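PDB 1VK9: DUF1893 domain-containing protein from Thermotoga maritima, which is of unknown function but has a cytidine deaminase-like fold, binds zinc ions in the crystal and is apparently ADP-ribosylated. Local coordinates for residues Arg38-Ser43 against Lys56-Leu61; Lys69-Ala74 against Ile87-Ile92; Ala75-Leu80 against Leu97-Glu102. All coordinates share one frame; numbering follows the deposited sequence.

Contact 1 (Arg38-Ser43 against Lys56-Leu61)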
loop_
_atom_site.group_PDB
_atom_site.type_symbol
_atom_site.label_atom_id
_atom_site.label_comp_id
_atom_site.label_asym_id
_atom_site.label_seq_id
_atom_site.Cartn_x
_atom_site.Cartn_y
_atom_site.Cartn_z
ATOM N N ARG A 38 -7.156 -4.045 16.200
ATOM C CA ARG A 38 -7.560 -5.352 15.727
ATOM C C ARG A 38 -7.362 -5.411 14.214
ATOM O O ARG A 38 -7.183 -4.382 13.557
ATOM C CB ARG A 38 -8.995 -5.679 16.170
ATOM C CG ARG A 38 -10.109 -5.203 15.273
ATOM C CD ARG A 38 -11.453 -5.078 15.985
ATOM N NE ARG A 38 -12.101 -3.829 15.594
ATOM C CZ ARG A 38 -12.981 -3.720 14.606
ATOM N NH1 ARG A 38 -13.349 -4.796 13.922
ATOM N NH2 ARG A 38 -13.496 -2.538 14.305
ATOM N N SER A 39 -7.365 -6.622 13.669
ATOM C CA SER A 39 -7.216 -6.835 12.230
ATOM C C SER A 39 -8.520 -6.486 11.481
ATOM O O SER A 39 -9.572 -7.027 11.807
ATOM C CB SER A 39 -6.793 -8.291 11.987
ATOM O OG SER A 39 -7.246 -8.772 10.744
ATOM N N ILE A 40 -8.470 -5.586 10.495
ATOM C CA ILE A 40 -9.714 -5.205 9.797
ATOM C C ILE A 40 -9.870 -5.678 8.346
ATOM O O ILE A 40 -10.992 -5.699 7.808
ATOM C CB ILE A 40 -10.015 -3.698 9.924
ATOM C CG1 ILE A 40 -8.927 -2.842 9.294
ATOM C CG2 ILE A 40 -10.250 -3.329 11.388
ATOM C CD1 ILE A 40 -9.210 -1.346 9.424
ATOM N N PHE A 41 -8.744 -6.055 7.740
ATOM C CA PHE A 41 -8.696 -6.663 6.413
ATOM C C PHE A 41 -7.478 -7.583 6.352
ATOM O O PHE A 41 -6.371 -7.193 6.719
ATOM C CB PHE A 41 -8.609 -5.597 5.300
ATOM C CG PHE A 41 -8.616 -6.179 3.908
ATOM C CD1 PHE A 41 -7.426 -6.564 3.289
ATOM C CD2 PHE A 41 -9.811 -6.388 3.233
ATOM C CE1 PHE A 41 -7.425 -7.144 2.014
ATOM C CE2 PHE A 41 -9.819 -6.955 1.950
ATOM C CZ PHE A 41 -8.620 -7.339 1.346
ATOM N N GLU A 42 -7.688 -8.800 5.870
ATOM C CA GLU A 42 -6.637 -9.805 5.736
ATOM C C GLU A 42 -6.777 -10.422 4.348
ATOM O O GLU A 42 -7.896 -10.795 3.946
ATOM C CB GLU A 42 -6.794 -10.905 6.811
ATOM C CG GLU A 42 -6.323 -10.508 8.203
ATOM C CD GLU A 42 -6.444 -11.618 9.239
ATOM O OE1 GLU A 42 -6.574 -12.803 8.855
ATOM O OE2 GLU A 42 -6.398 -11.310 10.452
ATOM N N SER A 43 -5.667 -10.524 3.610
ATOM C CA SER A 43 -5.668 -11.306 2.366
ATOM C C SER A 43 -4.364 -12.004 2.153
ATOM O O SER A 43 -3.333 -11.551 2.656
ATOM C CB SER A 43 -5.964 -10.451 1.136
ATOM O OG SER A 43 -6.403 -11.256 0.049
ATOM N N LYS A 56 -11.996 -1.233 -2.376
ATOM C CA LYS A 56 -13.426 -1.308 -2.601
ATOM C C LYS A 56 -14.159 -1.370 -1.265
ATOM O O LYS A 56 -15.344 -1.063 -1.212
ATOM C CB LYS A 56 -13.758 -2.539 -3.458
ATOM C CG LYS A 56 -13.377 -2.441 -4.946
ATOM C CD LYS A 56 -14.397 -1.590 -5.752
ATOM C CE LYS A 56 -14.144 -1.600 -7.280
ATOM N NZ LYS A 56 -14.379 -2.934 -7.924
ATOM N N ARG A 57 -13.459 -1.764 -0.195
ATOM C CA ARG A 57 -14.093 -2.034 1.102
ATOM C C ARG A 57 -14.189 -0.852 2.066
ATOM O O ARG A 57 -15.143 -0.814 2.832
ATOM C CB ARG A 57 -13.402 -3.192 1.818
ATOM C CG ARG A 57 -14.334 -4.216 2.461
ATOM C CD ARG A 57 -13.566 -5.359 3.174
ATOM N NE ARG A 57 -14.353 -6.575 3.361
ATOM C CZ ARG A 57 -15.471 -6.635 4.089
ATOM N NH1 ARG A 57 -15.922 -5.543 4.700
ATOM N NH2 ARG A 57 -16.147 -7.780 4.210
ATOM N N PHE A 58 -13.213 0.075 2.059
ATOM C CA PHE A 58 -13.164 1.195 3.014
ATOM C C PHE A 58 -12.872 2.505 2.316
ATOM O O PHE A 58 -11.963 2.586 1.469
ATOM C CB PHE A 58 -12.062 1.050 4.081
ATOM C CG PHE A 58 -12.141 -0.182 4.887
ATOM C CD1 PHE A 58 -13.050 -0.288 5.939
ATOM C CD2 PHE A 58 -11.276 -1.257 4.615
ATOM C CE1 PHE A 58 -13.127 -1.476 6.696
ATOM C CE2 PHE A 58 -11.343 -2.440 5.361
ATOM C CZ PHE A 58 -12.271 -2.551 6.406
ATOM N N ASP A 59 -13.563 3.561 2.732
ATOM C CA ASP A 59 -13.316 4.856 2.133
ATOM C C ASP A 59 -11.919 5.372 2.492
ATOM O O ASP A 59 -11.211 5.978 1.652
ATOM C CB ASP A 59 -14.414 5.846 2.501
ATOM C CG ASP A 59 -14.001 7.239 2.270
ATOM O OD1 ASP A 59 -14.122 7.727 1.134
ATOM O OD2 ASP A 59 -13.472 7.932 3.155
ATOM N N ASN A 60 -11.524 5.137 3.742
ATOM C CA ASN A 60 -10.187 5.523 4.213
ATOM C C ASN A 60 -9.736 4.645 5.381
ATOM O O ASN A 60 -10.530 3.898 5.958
ATOM C CB ASN A 60 -10.140 7.004 4.594
ATOM C CG ASN A 60 -10.905 7.306 5.889
ATOM O OD1 ASN A 60 -10.413 7.062 6.981
ATOM N ND2 ASN A 60 -12.113 7.853 5.763
ATOM N N LEU A 61 -8.463 4.764 5.732
ATOM C CA LEU A 61 -7.855 3.925 6.735
ATOM C C LEU A 61 -7.141 4.758 7.780
ATOM O O LEU A 61 -6.107 4.332 8.299
ATOM C CB LEU A 61 -6.855 2.975 6.061
ATOM C CG LEU A 61 -7.424 1.798 5.268
ATOM C CD1 LEU A 61 -6.309 1.130 4.501
ATOM C CD2 LEU A 61 -8.089 0.826 6.202
#
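Ile40 and Phe41, the two residues that lean on Phe58, sit between Ser39 and Glu42, whose side chains are tied together on the strand by a hydrogen bond of 2.7 Å from Ser39 OG to Glu42 OE2. The hydroxyl comes in on the anti side of the carboxylate, 24° out of its plane, while OE1 of the same group makes a salt bridge with Lys28. Across the contact the side chains meet by apolar packing, and the Ile40 carbonyl oxygen faces the Phe58 ring edge. Phe58 turns that edge to the strand: Ile40 O lies at it, in the ring plane, 3.7 Å from Phe58 CZ, and Phe58 CE2 is 4.2 Å from Phe41 CB. The Phe41 ring is also met at an edge, where Arg57 CD comes within 3.9 Å of Phe41 CD2; the CD methylene does the touching, and the guanidinium plane is turned 60° from the ring. Phe41 reaches this position because its CG is anti to the backbone N (chi1 -178°), and its ring also touches Glu53 and Leu54 of helix 49-57. Beside this, Ile40 CD1 and Leu61 CD2 meet at 4.0 Å as the two side chains slide past each other in opposite directions. Ile40 and Phe41 can both face this way because they form a classic beta bulge opposite Ala34 of strand 32-35. The contact thus packs the bulged strand 39-43 against the C-terminal end of helix 49-57 and the turn that follows it, just ahead of the zinc ligand Glu62.

Contact 2 (Lys69-Ala74 against Ile87-Ile92). With ZN (zinc ion), chain E.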
loop_
_atom_site.group_PDB
_atom_site.type_symbol
_atom_site.label_atom_id
_atom_site.label_comp_id
_atom_site.label_asym_id
_atom_site.label_seq_id
_atom_site.Cartn_x
_atom_site.Cartn_y
_atom_site.Cartn_z
ATOM N N LYS A 69 3.267 -6.974 1.276
ATOM C CA LYS A 69 4.420 -7.804 0.904
ATOM C C LYS A 69 5.275 -7.082 -0.170
ATOM O O LYS A 69 6.511 -7.087 -0.126
ATOM C CB LYS A 69 3.892 -9.127 0.340
ATOM C CG LYS A 69 4.524 -10.405 0.828
ATOM C CD LYS A 69 3.853 -11.570 0.079
ATOM C CE LYS A 69 4.131 -12.914 0.701
ATOM N NZ LYS A 69 5.294 -13.507 -0.001
HETATM N N MSE A 70 4.602 -6.454 -1.128
HETATM C CA MSE A 70 5.261 -5.932 -2.298
HETATM C C MSE A 70 4.572 -4.638 -2.709
HETATM O O MSE A 70 3.447 -4.663 -3.212
HETATM C CB MSE A 70 5.170 -6.978 -3.418
HETATM C CG MSE A 70 5.822 -6.575 -4.749
HETATM SE SE MSE A 70 7.785 -6.281 -4.614
HETATM C CE MSE A 70 8.508 -8.202 -4.284
ATOM N N VAL A 71 5.224 -3.502 -2.479
ATOM C CA VAL A 71 4.581 -2.232 -2.768
ATOM C C VAL A 71 5.203 -1.562 -3.991
ATOM O O VAL A 71 6.338 -1.051 -3.942
ATOM C CB VAL A 71 4.535 -1.311 -1.530
ATOM C CG1 VAL A 71 3.966 0.052 -1.877
ATOM C CG2 VAL A 71 3.657 -1.920 -0.484
ATOM N N GLY A 72 4.461 -1.595 -5.095
ATOM C CA GLY A 72 4.866 -0.904 -6.306
ATOM C C GLY A 72 4.100 0.397 -6.431
ATOM O O GLY A 72 3.288 0.726 -5.563
ATOM N N LYS A 73 4.339 1.133 -7.508
ATOM C CA LYS A 73 3.608 2.378 -7.755
ATOM C C LYS A 73 2.080 2.193 -7.776
ATOM O O LYS A 73 1.322 3.022 -7.237
ATOM C CB LYS A 73 4.061 2.992 -9.063
ATOM C CG LYS A 73 4.135 4.463 -9.041
ATOM C CD LYS A 73 4.537 4.961 -10.404
ATOM C CE LYS A 73 4.221 6.403 -10.508
ATOM N NZ LYS A 73 5.228 7.080 -11.292
ATOM N N ALA A 74 1.633 1.107 -8.406
ATOM C CA ALA A 74 0.210 0.837 -8.471
ATOM C C ALA A 74 -0.393 0.755 -7.059
ATOM O O ALA A 74 -1.296 1.535 -6.767
ATOM C CB ALA A 74 -0.061 -0.381 -9.259
ATOM N N ILE A 87 2.360 2.855 6.237
ATOM C CA ILE A 87 2.436 1.657 5.411
ATOM C C ILE A 87 3.799 1.027 5.660
ATOM O O ILE A 87 4.827 1.703 5.547
ATOM C CB ILE A 87 2.298 2.009 3.926
ATOM C CG1 ILE A 87 0.994 2.760 3.668
ATOM C CG2 ILE A 87 2.383 0.762 3.056
ATOM C CD1 ILE A 87 1.005 3.581 2.403
ATOM N N HIS A 88 3.808 -0.254 6.031
ATOM C CA HIS A 88 5.045 -1.019 6.132
ATOM C C HIS A 88 5.084 -1.995 4.985
ATOM O O HIS A 88 4.222 -2.846 4.880
ATOM C CB HIS A 88 5.147 -1.800 7.443
ATOM C CG HIS A 88 6.410 -2.602 7.558
ATOM N ND1 HIS A 88 7.653 -2.021 7.693
ATOM C CD2 HIS A 88 6.626 -3.939 7.530
ATOM C CE1 HIS A 88 8.578 -2.962 7.763
ATOM N NE2 HIS A 88 7.983 -4.138 7.670
ATOM N N ALA A 89 6.090 -1.852 4.135
ATOM C CA ALA A 89 6.268 -2.689 2.961
ATOM C C ALA A 89 7.428 -3.645 3.210
ATOM O O ALA A 89 8.530 -3.209 3.566
ATOM C CB ALA A 89 6.563 -1.812 1.744
ATOM N N LYS A 90 7.206 -4.944 3.031
ATOM C CA LYS A 90 8.311 -5.886 3.180
ATOM C C LYS A 90 9.333 -5.631 2.062
ATOM O O LYS A 90 10.535 -5.607 2.307
ATOM C CB LYS A 90 7.821 -7.332 3.224
ATOM C CG LYS A 90 8.941 -8.356 3.295
ATOM C CD LYS A 90 8.401 -9.752 3.543
ATOM C CE LYS A 90 9.498 -10.779 3.362
ATOM N NZ LYS A 90 9.352 -11.841 4.377
ATOM N N VAL A 91 8.837 -5.414 0.848
ATOM C CA VAL A 91 9.643 -4.935 -0.265
ATOM C C VAL A 91 8.900 -3.768 -0.910
ATOM O O VAL A 91 7.698 -3.875 -1.173
ATOM C CB VAL A 91 9.824 -6.008 -1.378
ATOM C CG1 VAL A 91 10.728 -5.484 -2.475
ATOM C CG2 VAL A 91 10.382 -7.254 -0.848
ATOM N N ILE A 92 9.619 -2.678 -1.178
ATOM C CA ILE A 92 9.083 -1.527 -1.898
ATOM C C ILE A 92 9.916 -1.228 -3.141
ATOM O O ILE A 92 11.143 -1.342 -3.116
ATOM C CB ILE A 92 9.060 -0.303 -0.967
ATOM C CG1 ILE A 92 8.237 0.827 -1.559
ATOM C CG2 ILE A 92 10.476 0.201 -0.654
ATOM C CD1 ILE A 92 7.797 1.848 -0.514
HETATM ZN ZN ZN E . 8.867 -5.997 7.750
HETATM O O HOH W 1 7.500 -7.468 6.820
#
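Val71 and Val91 are joined by one of two backbone hydrogen bonds between these parallel strands: Val71 N reaches Val91 O at 2.8 Å. One step back, Val91 N bonds to Lys69 O at 3.0 Å. The tight half of the contact lies on the face that carries Val71 and Ile92. There Val71 CG2 rests on Ala89 CB at 3.7 Å, and Ile92 CG1 comes up beside Val71 CB; all three residues are buried, and from helix 94-102 Ala96 covers Val71 and Met100 covers Ile92. The face carrying Met70 and Val91 is the more open to solvent, and an unidentified ligand lies close to Met70 there. The selenomethionine Met70 is exposed, and its chain bends at chi2 and chi3 to lay the selenium along Val91, Met70 SE to Val91 CG1 3.7 Å, the two side chains side by side and pointing the same way. Replacing Val91 by an alanine removes both methyls, and Met70 SE and CE would probably keep only CB to rest on, with a gap beside the bent chain. Lys69 and Lys90 run out at the solvent edge; their NZ atoms are 6.2 Å apart, and Lys90 leans on Asp110. That aspartate shares a zinc ion with His88, whose NE2 binds the metal at 2.1 Å, a water completing the ligands seen, while Ser108 fixes the ring through ND1. Gly72 then takes the N-cap position of helix 73-82. The contact joins the two strands of a beta-alpha-beta unit: strand 70-71 leads into helix 73-82 and the chain returns as strand 86-93, with strands 107-109 and 111-113 paired to it as well.

Contact 3 (Ala75-Leu80 against Leu97-Glu102). With ZN (zinc ion), chain B.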
loop_
_atom_site.group_PDB
_atom_site.type_symbol
_atom_site.label_atom_id
_atom_site.label_comp_id
_atom_site.label_asym_id
_atom_site.label_seq_id
_atom_site.Cartn_x
_atom_site.Cartn_y
_atom_site.Cartn_z
ATOM N N ALA A 75 0.135 -0.113 -6.178
ATOM C CA ALA A 75 -0.347 -0.241 -4.789
ATOM C C ALA A 75 -0.153 1.033 -3.984
ATOM O O ALA A 75 -1.019 1.416 -3.187
ATOM C CB ALA A 75 0.321 -1.396 -4.084
ATOM N N ALA A 76 0.988 1.696 -4.176
ATOM C CA ALA A 76 1.237 2.963 -3.487
ATOM C C ALA A 76 0.091 3.955 -3.751
ATOM O O ALA A 76 -0.396 4.597 -2.826
ATOM C CB ALA A 76 2.562 3.548 -3.899
ATOM N N SER A 77 -0.361 4.038 -5.001
ATOM C CA SER A 77 -1.437 4.942 -5.373
ATOM C C SER A 77 -2.720 4.622 -4.621
ATOM O O SER A 77 -3.360 5.515 -4.044
ATOM C CB SER A 77 -1.682 4.908 -6.879
ATOM O OG SER A 77 -0.566 5.425 -7.579
ATOM N N PHE A 78 -3.108 3.352 -4.623
ATOM C CA PHE A 78 -4.307 2.948 -3.896
ATOM C C PHE A 78 -4.160 3.286 -2.409
ATOM O O PHE A 78 -5.021 3.958 -1.819
ATOM C CB PHE A 78 -4.574 1.467 -4.093
ATOM C CG PHE A 78 -5.234 1.145 -5.397
ATOM C CD1 PHE A 78 -6.603 1.292 -5.553
ATOM C CD2 PHE A 78 -4.496 0.691 -6.464
ATOM C CE1 PHE A 78 -7.210 1.002 -6.754
ATOM C CE2 PHE A 78 -5.104 0.392 -7.664
ATOM C CZ PHE A 78 -6.457 0.555 -7.809
ATOM N N LEU A 79 -3.047 2.855 -1.825
ATOM C CA LEU A 79 -2.812 3.069 -0.419
ATOM C C LEU A 79 -2.761 4.586 -0.086
ATOM O O LEU A 79 -3.335 5.010 0.923
ATOM C CB LEU A 79 -1.568 2.292 0.029
ATOM C CG LEU A 79 -1.661 0.752 -0.038
ATOM C CD1 LEU A 79 -0.318 0.074 0.280
ATOM C CD2 LEU A 79 -2.765 0.183 0.861
ATOM N N LEU A 80 -2.129 5.398 -0.943
ATOM C CA LEU A 80 -2.037 6.844 -0.707
ATOM C C LEU A 80 -3.422 7.465 -0.622
ATOM O O LEU A 80 -3.699 8.291 0.267
ATOM C CB LEU A 80 -1.252 7.557 -1.803
ATOM C CG LEU A 80 0.276 7.576 -1.688
ATOM C CD1 LEU A 80 0.854 8.473 -2.761
ATOM C CD2 LEU A 80 0.750 8.032 -0.338
ATOM N N LEU A 97 8.501 4.261 -3.494
ATOM C CA LEU A 97 9.150 5.038 -2.447
ATOM C C LEU A 97 9.159 6.527 -2.807
ATOM O O LEU A 97 8.877 7.384 -1.967
ATOM C CB LEU A 97 10.574 4.502 -2.200
ATOM C CG LEU A 97 11.534 5.139 -1.184
ATOM C CD1 LEU A 97 12.579 4.115 -0.795
ATOM C CD2 LEU A 97 12.246 6.373 -1.754
ATOM N N LYS A 98 9.475 6.827 -4.064
ATOM C CA LYS A 98 9.611 8.206 -4.533
ATOM C C LYS A 98 8.275 8.911 -4.383
ATOM O O LYS A 98 8.221 10.081 -3.978
ATOM C CB LYS A 98 9.997 8.212 -6.007
ATOM C CG LYS A 98 11.342 8.745 -6.306
ATOM C CD LYS A 98 12.309 7.641 -6.662
ATOM C CE LYS A 98 13.062 7.962 -7.941
ATOM N NZ LYS A 98 12.093 8.064 -9.076
ATOM N N LEU A 99 7.205 8.169 -4.699
ATOM C CA LEU A 99 5.843 8.683 -4.711
ATOM C C LEU A 99 5.378 9.011 -3.312
ATOM O O LEU A 99 4.842 10.097 -3.068
ATOM C CB LEU A 99 4.878 7.689 -5.353
ATOM C CG LEU A 99 3.457 8.180 -5.641
ATOM C CD1 LEU A 99 3.429 9.346 -6.616
ATOM C CD2 LEU A 99 2.682 7.015 -6.214
HETATM N N MSE A 100 5.593 8.075 -2.397
HETATM C CA MSE A 100 5.164 8.261 -1.025
HETATM C C MSE A 100 5.897 9.386 -0.338
HETATM O O MSE A 100 5.291 10.076 0.475
HETATM C CB MSE A 100 5.316 6.965 -0.258
HETATM C CG MSE A 100 4.660 5.863 -1.011
HETATM SE SE MSE A 100 3.630 4.677 0.064
HETATM C CE MSE A 100 5.071 3.582 0.719
ATOM N N ASN A 101 7.175 9.594 -0.675
ATOM C CA ASN A 101 7.850 10.787 -0.206
ATOM C C ASN A 101 7.250 12.067 -0.755
ATOM O O ASN A 101 7.112 13.028 -0.027
ATOM C CB ASN A 101 9.359 10.749 -0.439
ATOM C CG ASN A 101 10.050 9.697 0.422
ATOM O OD1 ASN A 101 9.715 9.513 1.607
ATOM N ND2 ASN A 101 10.989 8.963 -0.182
ATOM N N GLU A 102 6.872 12.084 -2.033
ATOM C CA GLU A 102 6.295 13.287 -2.612
ATOM C C GLU A 102 5.022 13.650 -1.821
ATOM O O GLU A 102 4.675 14.845 -1.659
ATOM C CB GLU A 102 5.985 13.059 -4.103
ATOM C CG GLU A 102 5.285 14.229 -4.797
ATOM C CD GLU A 102 4.781 13.925 -6.194
ATOM O OE1 GLU A 102 4.793 12.764 -6.612
ATOM O OE2 GLU A 102 4.380 14.861 -6.912
HETATM ZN ZN ZN B . 4.039 13.130 -8.621
#
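Ala76 and Met100 mark the nearest backbone approach of two helical segments that run almost the same way, their axes 9.9 Å apart and crossing at -24°, with the two CA atoms 7.0 Å from each other. Leu80, Leu99 and Met100 share most of the contact about equally. Leu99 reaches across because its CG is anti to the backbone N (chi1 -170°), and from there CD2 is directed at three partners: Ala76 CB at 4.2 Å, Ser77 OG at 3.9 Å and the end of Leu80. Leu80 comes over from its own helix at a slant, its CD1 meeting Leu99 CG at 3.9 Å. On the side nearer the sheet, the selenomethionine Met100 runs past Ala76 and Leu80, its CG near Ala76 CB and its SE 4.4 Å from Leu80 CD2; beyond them it packs on Ile87 and Ile92 of strand 86-93. The small Ala76 lets Leu99 and Met100 come close to helix 73-82. Ser77 OG, although it faces a leucine methyl here, is bonded to the backbone oxygen of Lys73 in its own helix, so its hydroxyl already has a partner there. Glu102 takes no part in the packing: its extended chain holds a zinc ion with both carboxylate oxygens, OE1 at 2.2 Å and OE2 at 2.5 Å. Since methyls, methylenes and selenium make up nearly all of the buried surface, the two helices are held mainly by hydrophobic packing, with the charged and metal-binding chemistry kept to the exposed side of helix 94-102.

In the fold
Contact 1 comes first along the chain and is complete before the other two begin; contacts 2 and 3 then cross, their segments alternating. The last two are close, centres about 9 Å apart, and touch: Ile92 CD1 lies 3.5 Å from Met100 CE, and Ile87 CD1 packs on Met100 and Leu79. Helix 73-82 serves both, so together they form one layered core of parallel strands under paired helices, in keeping with the cytidine deaminase-like fold. Contact 1 stands apart, its centre about 16 Å from that of contact 2 and 18 Å from that of contact 3. It joins the end of helix 49-57 to edge strand 39-43 of the same sheet, across the chain's centre from contact 3.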